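Long-range contacts in predicted component of a thermophile-specific DNA repair system, contains a RAMP domain (Methanopyrus kandleri, PDB 4N0L), which probably binds CRISPR RNA through an RRM-like fold, as the Csm3 protein of a type III-A CRISPR-Cas antiviral system: residues 11-16 / 269-274; 19-24 / 34-39; 191-196 / 215-220; 290-295 / 317-322. All blocks are in the same frame, centred on the assembly; numbering follows the deposited sequence.

Contact 1: 11-16 / 269-274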
# COMPACT_ATOMS: atom_id res chain seq x y z
N VAL A 11 6.29 5.71 -9.71
CA VAL A 11 7.75 5.80 -9.70
C VAL A 11 8.23 7.09 -9.05
O VAL A 11 7.77 8.18 -9.40
CB VAL A 11 8.33 5.71 -11.13
CG1 VAL A 11 9.86 5.76 -11.09
CG2 VAL A 11 7.85 4.45 -11.83
N GLY A 12 9.15 6.95 -8.11
CA GLY A 12 9.72 8.09 -7.42
C GLY A 12 10.68 7.61 -6.35
O GLY A 12 11.40 6.63 -6.55
N GLU A 13 10.65 8.25 -5.18
CA GLU A 13 11.51 7.82 -4.09
C GLU A 13 10.95 8.18 -2.73
O GLU A 13 10.07 9.04 -2.60
CB GLU A 13 12.92 8.41 -4.25
CG GLU A 13 12.99 9.92 -4.09
CD GLU A 13 14.41 10.47 -4.24
OE1 GLU A 13 14.61 11.66 -3.94
OE2 GLU A 13 15.31 9.71 -4.68
N ILE A 14 11.46 7.51 -1.70
CA ILE A 14 11.11 7.80 -0.33
C ILE A 14 12.20 8.65 0.31
O ILE A 14 13.36 8.24 0.34
CB ILE A 14 10.91 6.52 0.50
CG1 ILE A 14 9.87 5.61 -0.15
CG2 ILE A 14 10.53 6.87 1.94
CD1 ILE A 14 9.84 4.22 0.44
N ARG A 15 11.85 9.82 0.81
CA ARG A 15 12.79 10.63 1.58
C ARG A 15 12.47 10.55 3.07
O ARG A 15 11.32 10.72 3.47
CB ARG A 15 12.78 12.09 1.13
CG ARG A 15 13.77 12.94 1.91
CD ARG A 15 13.71 14.41 1.53
NE ARG A 15 14.60 15.20 2.36
CZ ARG A 15 14.26 15.75 3.52
NH1 ARG A 15 13.02 15.60 3.99
NH2 ARG A 15 15.14 16.46 4.22
N LEU A 16 13.48 10.26 3.88
CA LEU A 16 13.31 10.29 5.33
C LEU A 16 13.39 11.71 5.87
O LEU A 16 14.37 12.41 5.63
CB LEU A 16 14.36 9.41 6.01
CG LEU A 16 14.22 7.90 5.81
CD1 LEU A 16 15.58 7.24 5.86
CD2 LEU A 16 13.30 7.30 6.86
N GLU A 269 8.65 10.90 3.28
CA GLU A 269 7.93 11.55 2.20
C GLU A 269 7.92 10.62 1.01
O GLU A 269 8.96 10.07 0.63
CB GLU A 269 8.58 12.87 1.81
CG GLU A 269 8.67 13.91 2.91
CD GLU A 269 9.61 15.05 2.54
OE1 GLU A 269 10.10 15.06 1.38
OE2 GLU A 269 9.87 15.92 3.39
N PHE A 270 6.76 10.42 0.39
CA PHE A 270 6.70 9.70 -0.87
C PHE A 270 6.70 10.68 -2.03
O PHE A 270 5.67 11.26 -2.36
CB PHE A 270 5.47 8.80 -0.92
CG PHE A 270 5.48 7.70 0.10
CD1 PHE A 270 4.82 7.85 1.31
CD2 PHE A 270 6.16 6.51 -0.14
CE1 PHE A 270 4.83 6.85 2.26
CE2 PHE A 270 6.18 5.50 0.80
CZ PHE A 270 5.51 5.67 2.00
N ARG A 271 7.86 10.85 -2.66
CA ARG A 271 7.99 11.78 -3.77
C ARG A 271 7.74 11.02 -5.06
O ARG A 271 8.61 10.31 -5.56
CB ARG A 271 9.37 12.44 -3.77
CG ARG A 271 9.60 13.36 -2.58
CD ARG A 271 11.02 13.90 -2.53
NE ARG A 271 11.20 14.86 -1.45
CZ ARG A 271 12.00 15.92 -1.49
NH1 ARG A 271 12.73 16.15 -2.57
NH2 ARG A 271 12.08 16.74 -0.45
N ILE A 272 6.54 11.17 -5.59
CA ILE A 272 6.09 10.38 -6.73
C ILE A 272 6.14 11.21 -8.00
O ILE A 272 5.37 12.15 -8.18
CB ILE A 272 4.67 9.83 -6.51
CG1 ILE A 272 4.64 8.99 -5.23
CG2 ILE A 272 4.22 9.02 -7.71
CD1 ILE A 272 3.24 8.64 -4.76
N ALA A 273 7.07 10.85 -8.89
CA ALA A 273 7.34 11.65 -10.08
C ALA A 273 6.38 11.35 -11.22
O ALA A 273 6.07 12.23 -12.03
CB ALA A 273 8.77 11.44 -10.53
N ALA A 274 5.89 10.11 -11.29
CA ALA A 274 5.05 9.72 -12.41
C ALA A 274 4.19 8.49 -12.13
O ALA A 274 4.55 7.62 -11.34
CB ALA A 274 5.91 9.47 -13.64
O HOH W 1 11.60 17.26 5.08

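Contact 2: 19-24 / 34-39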
# COMPACT_ATOMS: atom_id res chain seq x y z
N GLY A 19 16.08 10.68 10.79
CA GLY A 19 16.99 9.55 10.71
C GLY A 19 16.45 8.39 11.53
O GLY A 19 15.58 8.59 12.38
N THR A 20 16.95 7.19 11.27
CA THR A 20 16.50 6.01 12.01
C THR A 20 17.65 5.08 12.38
O THR A 20 18.72 5.12 11.77
CB THR A 20 15.46 5.17 11.22
OG1 THR A 20 16.09 4.60 10.06
CG2 THR A 20 14.27 6.01 10.79
N ARG A 21 17.41 4.25 13.39
CA ARG A 21 18.28 3.11 13.67
C ARG A 21 18.11 2.06 12.57
O ARG A 21 17.20 2.15 11.75
CB ARG A 21 17.95 2.51 15.04
CG ARG A 21 16.73 1.59 15.04
CD ARG A 21 16.64 0.69 16.28
NE ARG A 21 17.84 -0.11 16.50
CZ ARG A 21 18.78 0.17 17.40
NH1 ARG A 21 18.67 1.24 18.18
NH2 ARG A 21 19.84 -0.63 17.52
N ILE A 22 19.01 1.09 12.54
CA ILE A 22 18.92 -0.01 11.58
C ILE A 22 18.53 -1.30 12.28
O ILE A 22 19.27 -1.82 13.11
CB ILE A 22 20.25 -0.21 10.82
CG1 ILE A 22 20.61 1.05 10.04
CG2 ILE A 22 20.14 -1.40 9.87
CD1 ILE A 22 21.97 0.99 9.38
N GLY A 23 17.34 -1.82 11.95
CA GLY A 23 16.87 -3.03 12.58
C GLY A 23 16.24 -2.71 13.92
O GLY A 23 15.92 -1.55 14.19
N THR A 24 16.06 -3.73 14.76
CA THR A 24 15.54 -3.50 16.10
C THR A 24 16.42 -4.28 17.08
O THR A 24 17.64 -4.28 16.95
CB THR A 24 14.06 -3.94 16.22
OG1 THR A 24 13.36 -3.63 15.01
CG2 THR A 24 13.37 -3.23 17.39
N LEU A 34 9.44 -1.36 19.79
CA LEU A 34 9.78 -0.74 18.51
C LEU A 34 9.60 -1.66 17.31
O LEU A 34 10.27 -2.68 17.19
CB LEU A 34 11.23 -0.24 18.53
CG LEU A 34 11.76 0.49 17.29
CD1 LEU A 34 10.75 1.52 16.80
CD2 LEU A 34 13.08 1.17 17.60
N ASP A 35 8.68 -1.29 16.42
CA ASP A 35 8.58 -1.90 15.10
C ASP A 35 9.32 -1.02 14.08
O ASP A 35 8.84 0.06 13.73
CB ASP A 35 7.12 -2.09 14.69
CG ASP A 35 6.97 -2.46 13.22
OD1 ASP A 35 7.81 -3.21 12.70
OD2 ASP A 35 6.00 -1.98 12.59
N ASN A 36 10.48 -1.48 13.62
CA ASN A 36 11.27 -0.71 12.66
C ASN A 36 11.55 -1.50 11.38
O ASN A 36 12.31 -2.46 11.40
CB ASN A 36 12.59 -0.25 13.28
CG ASN A 36 13.46 0.54 12.31
OD1 ASN A 36 12.96 1.15 11.36
ND2 ASN A 36 14.77 0.53 12.55
N PRO A 37 10.93 -1.08 10.26
CA PRO A 37 11.03 -1.77 8.98
C PRO A 37 12.38 -1.58 8.29
O PRO A 37 12.73 -2.37 7.41
CB PRO A 37 9.92 -1.13 8.15
CG PRO A 37 9.82 0.25 8.69
CD PRO A 37 10.09 0.13 10.17
N VAL A 38 13.13 -0.56 8.69
CA VAL A 38 14.44 -0.31 8.12
C VAL A 38 15.43 -1.35 8.62
O VAL A 38 15.75 -1.40 9.80
CB VAL A 38 14.96 1.10 8.47
CG1 VAL A 38 16.35 1.31 7.89
CG2 VAL A 38 14.01 2.16 7.95
N ILE A 39 15.89 -2.21 7.71
CA ILE A 39 16.76 -3.31 8.08
C ILE A 39 17.98 -3.41 7.17
O ILE A 39 18.03 -2.78 6.12
CB ILE A 39 16.01 -4.66 8.06
CG1 ILE A 39 15.50 -4.96 6.65
CG2 ILE A 39 14.85 -4.65 9.04
CD1 ILE A 39 14.96 -6.37 6.49

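Contact 3: 191-196 / 215-220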
# COMPACT_ATOMS: atom_id res chain seq x y z
N ALA A 191 27.87 11.77 6.14
CA ALA A 191 27.67 11.43 7.54
C ALA A 191 28.66 10.38 8.03
O ALA A 191 28.85 10.20 9.23
CB ALA A 191 26.24 10.94 7.76
N GLY A 192 29.30 9.69 7.09
CA GLY A 192 30.22 8.63 7.43
C GLY A 192 29.50 7.38 7.92
O GLY A 192 30.09 6.54 8.59
N GLU A 193 28.23 7.28 7.57
CA GLU A 193 27.40 6.14 7.98
C GLU A 193 26.09 6.10 7.20
O GLU A 193 25.55 7.14 6.82
CB GLU A 193 27.09 6.22 9.49
CG GLU A 193 26.23 7.41 9.89
CD GLU A 193 25.71 7.30 11.31
OE1 GLU A 193 25.63 6.17 11.83
OE2 GLU A 193 25.38 8.35 11.90
N PRO A 194 25.59 4.88 6.92
CA PRO A 194 26.24 3.61 7.25
C PRO A 194 27.29 3.22 6.21
O PRO A 194 27.34 3.82 5.14
CB PRO A 194 25.08 2.62 7.24
CG PRO A 194 24.16 3.18 6.23
CD PRO A 194 24.23 4.67 6.40
N THR A 195 28.12 2.23 6.53
CA THR A 195 29.13 1.75 5.59
C THR A 195 28.70 0.41 5.01
O THR A 195 27.69 -0.16 5.43
CB THR A 195 30.51 1.60 6.26
OG1 THR A 195 30.42 0.67 7.34
CG2 THR A 195 30.99 2.95 6.79
N GLU A 196 29.45 -0.08 4.03
CA GLU A 196 29.13 -1.35 3.40
C GLU A 196 29.38 -2.49 4.37
O GLU A 196 30.52 -2.81 4.70
CB GLU A 196 29.95 -1.53 2.12
CG GLU A 196 29.46 -2.63 1.20
CD GLU A 196 30.10 -2.57 -0.17
OE1 GLU A 196 31.26 -3.02 -0.31
OE2 GLU A 196 29.45 -2.06 -1.11
N MET A 215 26.04 0.05 15.53
CA MET A 215 25.72 1.40 16.03
C MET A 215 25.60 2.41 14.89
O MET A 215 25.76 3.61 15.10
CB MET A 215 26.78 1.87 17.03
CG MET A 215 26.31 1.81 18.48
SD MET A 215 26.41 3.40 19.34
CE MET A 215 28.02 3.30 20.10
N GLU A 216 25.32 1.92 13.68
CA GLU A 216 25.15 2.79 12.53
C GLU A 216 23.69 3.12 12.30
O GLU A 216 22.81 2.31 12.58
CB GLU A 216 25.75 2.16 11.27
CG GLU A 216 27.27 2.15 11.24
CD GLU A 216 27.83 1.59 9.96
OE1 GLU A 216 27.03 1.13 9.12
OE2 GLU A 216 29.07 1.56 9.80
N ARG A 217 23.44 4.30 11.76
CA ARG A 217 22.10 4.83 11.58
C ARG A 217 21.89 5.28 10.14
O ARG A 217 22.85 5.45 9.40
CB ARG A 217 21.88 6.00 12.54
CG ARG A 217 21.82 5.59 13.99
CD ARG A 217 21.60 6.80 14.85
NE ARG A 217 20.29 7.41 14.62
CZ ARG A 217 19.17 6.96 15.17
NH1 ARG A 217 19.20 5.90 15.97
NH2 ARG A 217 18.02 7.57 14.92
N VAL A 218 20.63 5.46 9.75
CA VAL A 218 20.32 6.02 8.45
C VAL A 218 20.06 7.51 8.61
O VAL A 218 19.11 7.90 9.27
CB VAL A 218 19.09 5.34 7.81
CG1 VAL A 218 18.85 5.87 6.41
CG2 VAL A 218 19.28 3.83 7.79
N PRO A 219 20.92 8.36 8.01
CA PRO A 219 20.80 9.81 8.19
C PRO A 219 19.51 10.39 7.64
O PRO A 219 18.94 9.85 6.69
CB PRO A 219 22.00 10.36 7.41
CG PRO A 219 22.94 9.21 7.25
CD PRO A 219 22.08 7.99 7.19
N LYS A 220 19.05 11.47 8.25
CA LYS A 220 17.90 12.22 7.74
C LYS A 220 18.23 12.74 6.34
O LYS A 220 19.36 13.16 6.09
CB LYS A 220 17.55 13.36 8.70
CG LYS A 220 16.85 14.54 8.07
CD LYS A 220 16.62 15.63 9.10
CE LYS A 220 16.01 16.87 8.46
NZ LYS A 220 15.54 17.85 9.47

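Contact 4: 290-295 / 317-322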
# COMPACT_ATOMS: atom_id res chain seq x y z
N GLU A 290 5.69 5.40 -24.44
CA GLU A 290 6.20 6.56 -23.72
C GLU A 290 7.22 6.03 -22.73
O GLU A 290 6.92 5.14 -21.94
CB GLU A 290 5.08 7.33 -23.02
CG GLU A 290 3.85 7.58 -23.88
CD GLU A 290 2.98 8.71 -23.34
OE1 GLU A 290 2.05 9.13 -24.05
OE2 GLU A 290 3.24 9.17 -22.21
N GLY A 291 8.44 6.57 -22.77
CA GLY A 291 9.48 6.10 -21.87
C GLY A 291 9.58 6.90 -20.59
O GLY A 291 9.27 8.10 -20.57
N PHE A 292 10.02 6.24 -19.53
CA PHE A 292 10.25 6.89 -18.25
C PHE A 292 11.15 6.04 -17.36
O PHE A 292 10.97 4.82 -17.27
CB PHE A 292 8.93 7.16 -17.52
CG PHE A 292 9.08 7.99 -16.28
CD1 PHE A 292 9.12 9.38 -16.35
CD2 PHE A 292 9.18 7.39 -15.03
CE1 PHE A 292 9.27 10.15 -15.21
CE2 PHE A 292 9.32 8.15 -13.89
CZ PHE A 292 9.37 9.53 -13.98
N PRO A 293 12.14 6.67 -16.71
CA PRO A 293 12.44 8.09 -16.89
C PRO A 293 13.39 8.34 -18.06
O PRO A 293 14.39 7.64 -18.20
CB PRO A 293 13.10 8.47 -15.56
CG PRO A 293 13.80 7.22 -15.15
CD PRO A 293 12.93 6.08 -15.62
N GLU A 294 13.08 9.33 -18.88
CA GLU A 294 13.98 9.74 -19.95
C GLU A 294 14.97 10.77 -19.42
O GLU A 294 14.86 11.21 -18.27
CB GLU A 294 13.20 10.30 -21.14
CG GLU A 294 12.48 9.21 -21.93
CD GLU A 294 11.44 9.75 -22.88
OE1 GLU A 294 11.15 10.97 -22.82
OE2 GLU A 294 10.90 8.97 -23.69
N GLU A 295 15.96 11.13 -20.23
CA GLU A 295 16.98 12.10 -19.83
C GLU A 295 16.36 13.40 -19.36
O GLU A 295 16.81 14.00 -18.38
CB GLU A 295 17.96 12.36 -20.97
CG GLU A 295 19.20 13.13 -20.54
CD GLU A 295 20.17 13.41 -21.68
OE1 GLU A 295 19.74 13.32 -22.85
OE2 GLU A 295 21.35 13.70 -21.40
N GLU A 317 2.63 2.51 -21.99
CA GLU A 317 1.64 2.98 -22.95
C GLU A 317 1.41 4.47 -22.76
O GLU A 317 1.46 5.25 -23.71
CB GLU A 317 0.32 2.22 -22.78
CG GLU A 317 -0.77 2.65 -23.75
CD GLU A 317 -2.03 1.83 -23.60
OE1 GLU A 317 -3.05 2.18 -24.23
OE2 GLU A 317 -2.00 0.83 -22.86
N ILE A 318 1.18 4.87 -21.51
CA ILE A 318 0.96 6.26 -21.17
C ILE A 318 1.68 6.60 -19.86
O ILE A 318 1.56 5.87 -18.88
CB ILE A 318 -0.54 6.59 -21.04
CG1 ILE A 318 -1.20 6.58 -22.42
CG2 ILE A 318 -0.74 7.93 -20.37
CD1 ILE A 318 -2.69 6.85 -22.39
N VAL A 319 2.43 7.69 -19.86
CA VAL A 319 3.13 8.15 -18.67
C VAL A 319 2.54 9.47 -18.18
O VAL A 319 2.56 10.47 -18.90
CB VAL A 319 4.64 8.33 -18.93
CG1 VAL A 319 5.31 9.02 -17.75
CG2 VAL A 319 5.30 6.99 -19.22
N ILE A 320 2.00 9.46 -16.97
CA ILE A 320 1.48 10.68 -16.37
C ILE A 320 2.51 11.27 -15.41
O ILE A 320 2.75 10.71 -14.34
CB ILE A 320 0.17 10.44 -15.60
CG1 ILE A 320 -0.84 9.68 -16.46
CG2 ILE A 320 -0.41 11.76 -15.11
CD1 ILE A 320 -1.23 10.41 -17.72
N ARG A 321 3.10 12.39 -15.79
CA ARG A 321 4.13 13.02 -14.98
C ARG A 321 3.53 14.09 -14.08
O ARG A 321 2.51 14.69 -14.42
CB ARG A 321 5.21 13.65 -15.87
CG ARG A 321 6.00 12.66 -16.70
CD ARG A 321 6.79 13.36 -17.79
NE ARG A 321 7.77 12.46 -18.40
CZ ARG A 321 7.50 11.66 -19.43
NH1 ARG A 321 8.45 10.87 -19.92
NH2 ARG A 321 6.29 11.64 -19.96
N ALA A 322 4.16 14.31 -12.93
CA ALA A 322 3.80 15.42 -12.06
C ALA A 322 3.95 16.71 -12.86
O ALA A 322 3.16 17.65 -12.72
CB ALA A 322 4.67 15.45 -10.82

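Contact 1: 11-16 / 269-274
R15 pairs with E269, E13 with R271 and V11 with A274 across two antiparallel strands at the middle of the RRM-like sheet, their short axes 164° apart. The backbone ladder is regular at its R15 end: R15 N bonds to E269 O at 2.9 Å, E13 N bonds to R271 O, and both bonds are returned. Past G12 the register slips by one residue in a classic beta bulge, where V11 O takes two amides, A274 N and, at 2.8 Å, A273 N. G12 CA comes 3.1 Å from R271 O in a CA-H...O contact.

Charged groups occupy the face carrying E13, R15, E269 and R271. E269 OE2 forms a salt bridge to R15 NH1 (3.2 Å), while NE and NH2 of R271 both bond to E269 OE1, which lies in the guanidinium plane. R15 runs out extended with CG anti to its amide nitrogen (chi1 -179°), which lays CD over one face of the R271 guanidinium, 3.5 Å from NH2. Outside the pair, E304 bridges to R271, and T306 and R223 hold the E13 carboxylate.

Apolar contact falls on the other face, where I14 CG1 lies alongside the F270 ring, 3.8 Å from CE2. With one carboxylate shared by two arginines, E269 probably stays ionised and would offset the closeness of the two guanidinium groups.

Contact 2: 19-24 / 34-39
R21 O is gripped from opposite faces of its carbonyl plane, by N36 ND2 at 3.0 Å and by the hydroxyl T20 OG1 of its own segment. N36 ND2 spends its second hydrogen on G23 O (2.9 Å), so one amide nitrogen ties together two carbonyls two residues apart. CG of N36 stands anti to the backbone nitrogen (chi1 179°), sending the amide across to 19-24, while OD1 turns back to accept V38 N in an Asx turn. The main chains meet directly once, where G23 N donates to V38 O at 2.7 Å.

Around these bonds the packing is apolar or mixed. T24 CG2 sits 3.2 Å from L34 O and also touches L34 CB. L34 CD2 meets the aliphatic part of R21, 3.8 Å from CD, and both V38 methyls touch T20 OG1.

The contact closes the short excursion that carries helix 26-31. Strand 20-21 pairs on with strand 217-218 through T20 and V218, Y265 of strand 264-265 bonds R21 N and touches L34 and N36, and I39 leads into a backbone bond with Y48 of strand 47-48.

Contact 3: 191-196 / 215-220
E193 and E216 each reach across to backbone amides of the other segment, just after helix 181-191 ends in a Schellman motif with G192, at positive phi, as its C-prime residue. The chain leaves that helix end through a cis peptide before P194, and the two glutamates join it to the edge of the weakly bonded strand 217-218.

E216 takes two sound bonds from T195 and a weak third. OE1 accepts T195 N at 3.0 Å, from above the carboxylate plane, and OE2 takes the T195 hydroxyl, OG1 to OE2 2.9 Å, through the syn lone pair; the weak bond runs from T195 N to OE2. With OG1 set between the amide nitrogen and carbonyl carbon of T195 (chi1 60°), hydroxyl and amide both meet the one carboxylate, and the two side chains cross at about a right angle. A long, weak ion pair with R40 gives E216 OE1 another charged neighbour.

In the other direction, E193 OE1 satisfies R217 N at 2.9 Å, the donor lying 51° out of the carboxylate plane. The amide of R217 is thus met by a side chain, while the next residue, V218, bonds through its backbone to T20 of strand 20-21.

Prolines pack between these polar links. P194 CD lies 3.4 Å from R217 O, and P194 CB is close to E216 OE1. P219 packs against the helix end and touches V187 and F188: its CG is 3.4 Å from E193 O and 3.8 Å from the methyl carbon CB of A191.

Contact 4: 290-295 / 317-322
E290 and F292 pack against V319 in the close part of this contact, and E294 and R321 form its looser, more open side. On the close side V319 N donates to E290 OE2, 2.9 Å away and nearly straight at 163°, though it comes from well above the carboxylate plane. E290 CG lies 3.3 Å from E317 O; beyond it the extended chain carries the carboxylate along to the V319 amide. V319 CG2 touches both E290 CB and F292 CB, 4.0 Å from the latter, and the valine crosses the phenylalanine at about a right angle. F292 has P293 CB over one ring face.

R321 leads from the buried F292 and V319 to the more open side. Its NH1 lies at the edge of the F292 ring, 3.9 Å from CD1, with ring and guanidinium planes 72° apart, while V319 CG1 lies over one guanidinium face, offset toward its rim. The same NH1 is 3.0 Å from G291 O. E294, exposed, adds only a long ion pair, OE1 to NH1 4.0 Å, with its oxygen well out of the guanidinium plane; the firmer partner of R321 is D297, which bridges to NE.

The two strands, 50° apart, share no backbone ladder. Strand 290-292 pairs instead with 314-316, and 318-321 is an outermost strand of the main sheet beside 268-278, with E317 and I318 opposite A277 in a beta bulge. F292 reaches that neighbour at A273, A274 and C276, and E294 occupies the N-cap position of helix 295-300.

Overall arrangement
Contact 1 is the buried core, a true strand pair in the middle of the main sheet. Contact 4 borders the same sheet: strand 268-278 serves contact 1 and adjoins 318-321, and F292 packs on V11 and A274. Contacts 2 and 3 lie far from contact 4, their centres about 33 Å from its own, and are joined where T20 O meets V218 N in a small two-stranded sheet; L16 packs on V218 to link contact 3 to contact 1. A backbone ladder and a salt-bridge network mark the core, whereas the other contacts draw largely on side chains bonding to main chain, an asparagine amide in contact 2 and glutamate carboxylates in contacts 3 and 4, with one backbone bond in contact 2 and apolar packing in contact 4.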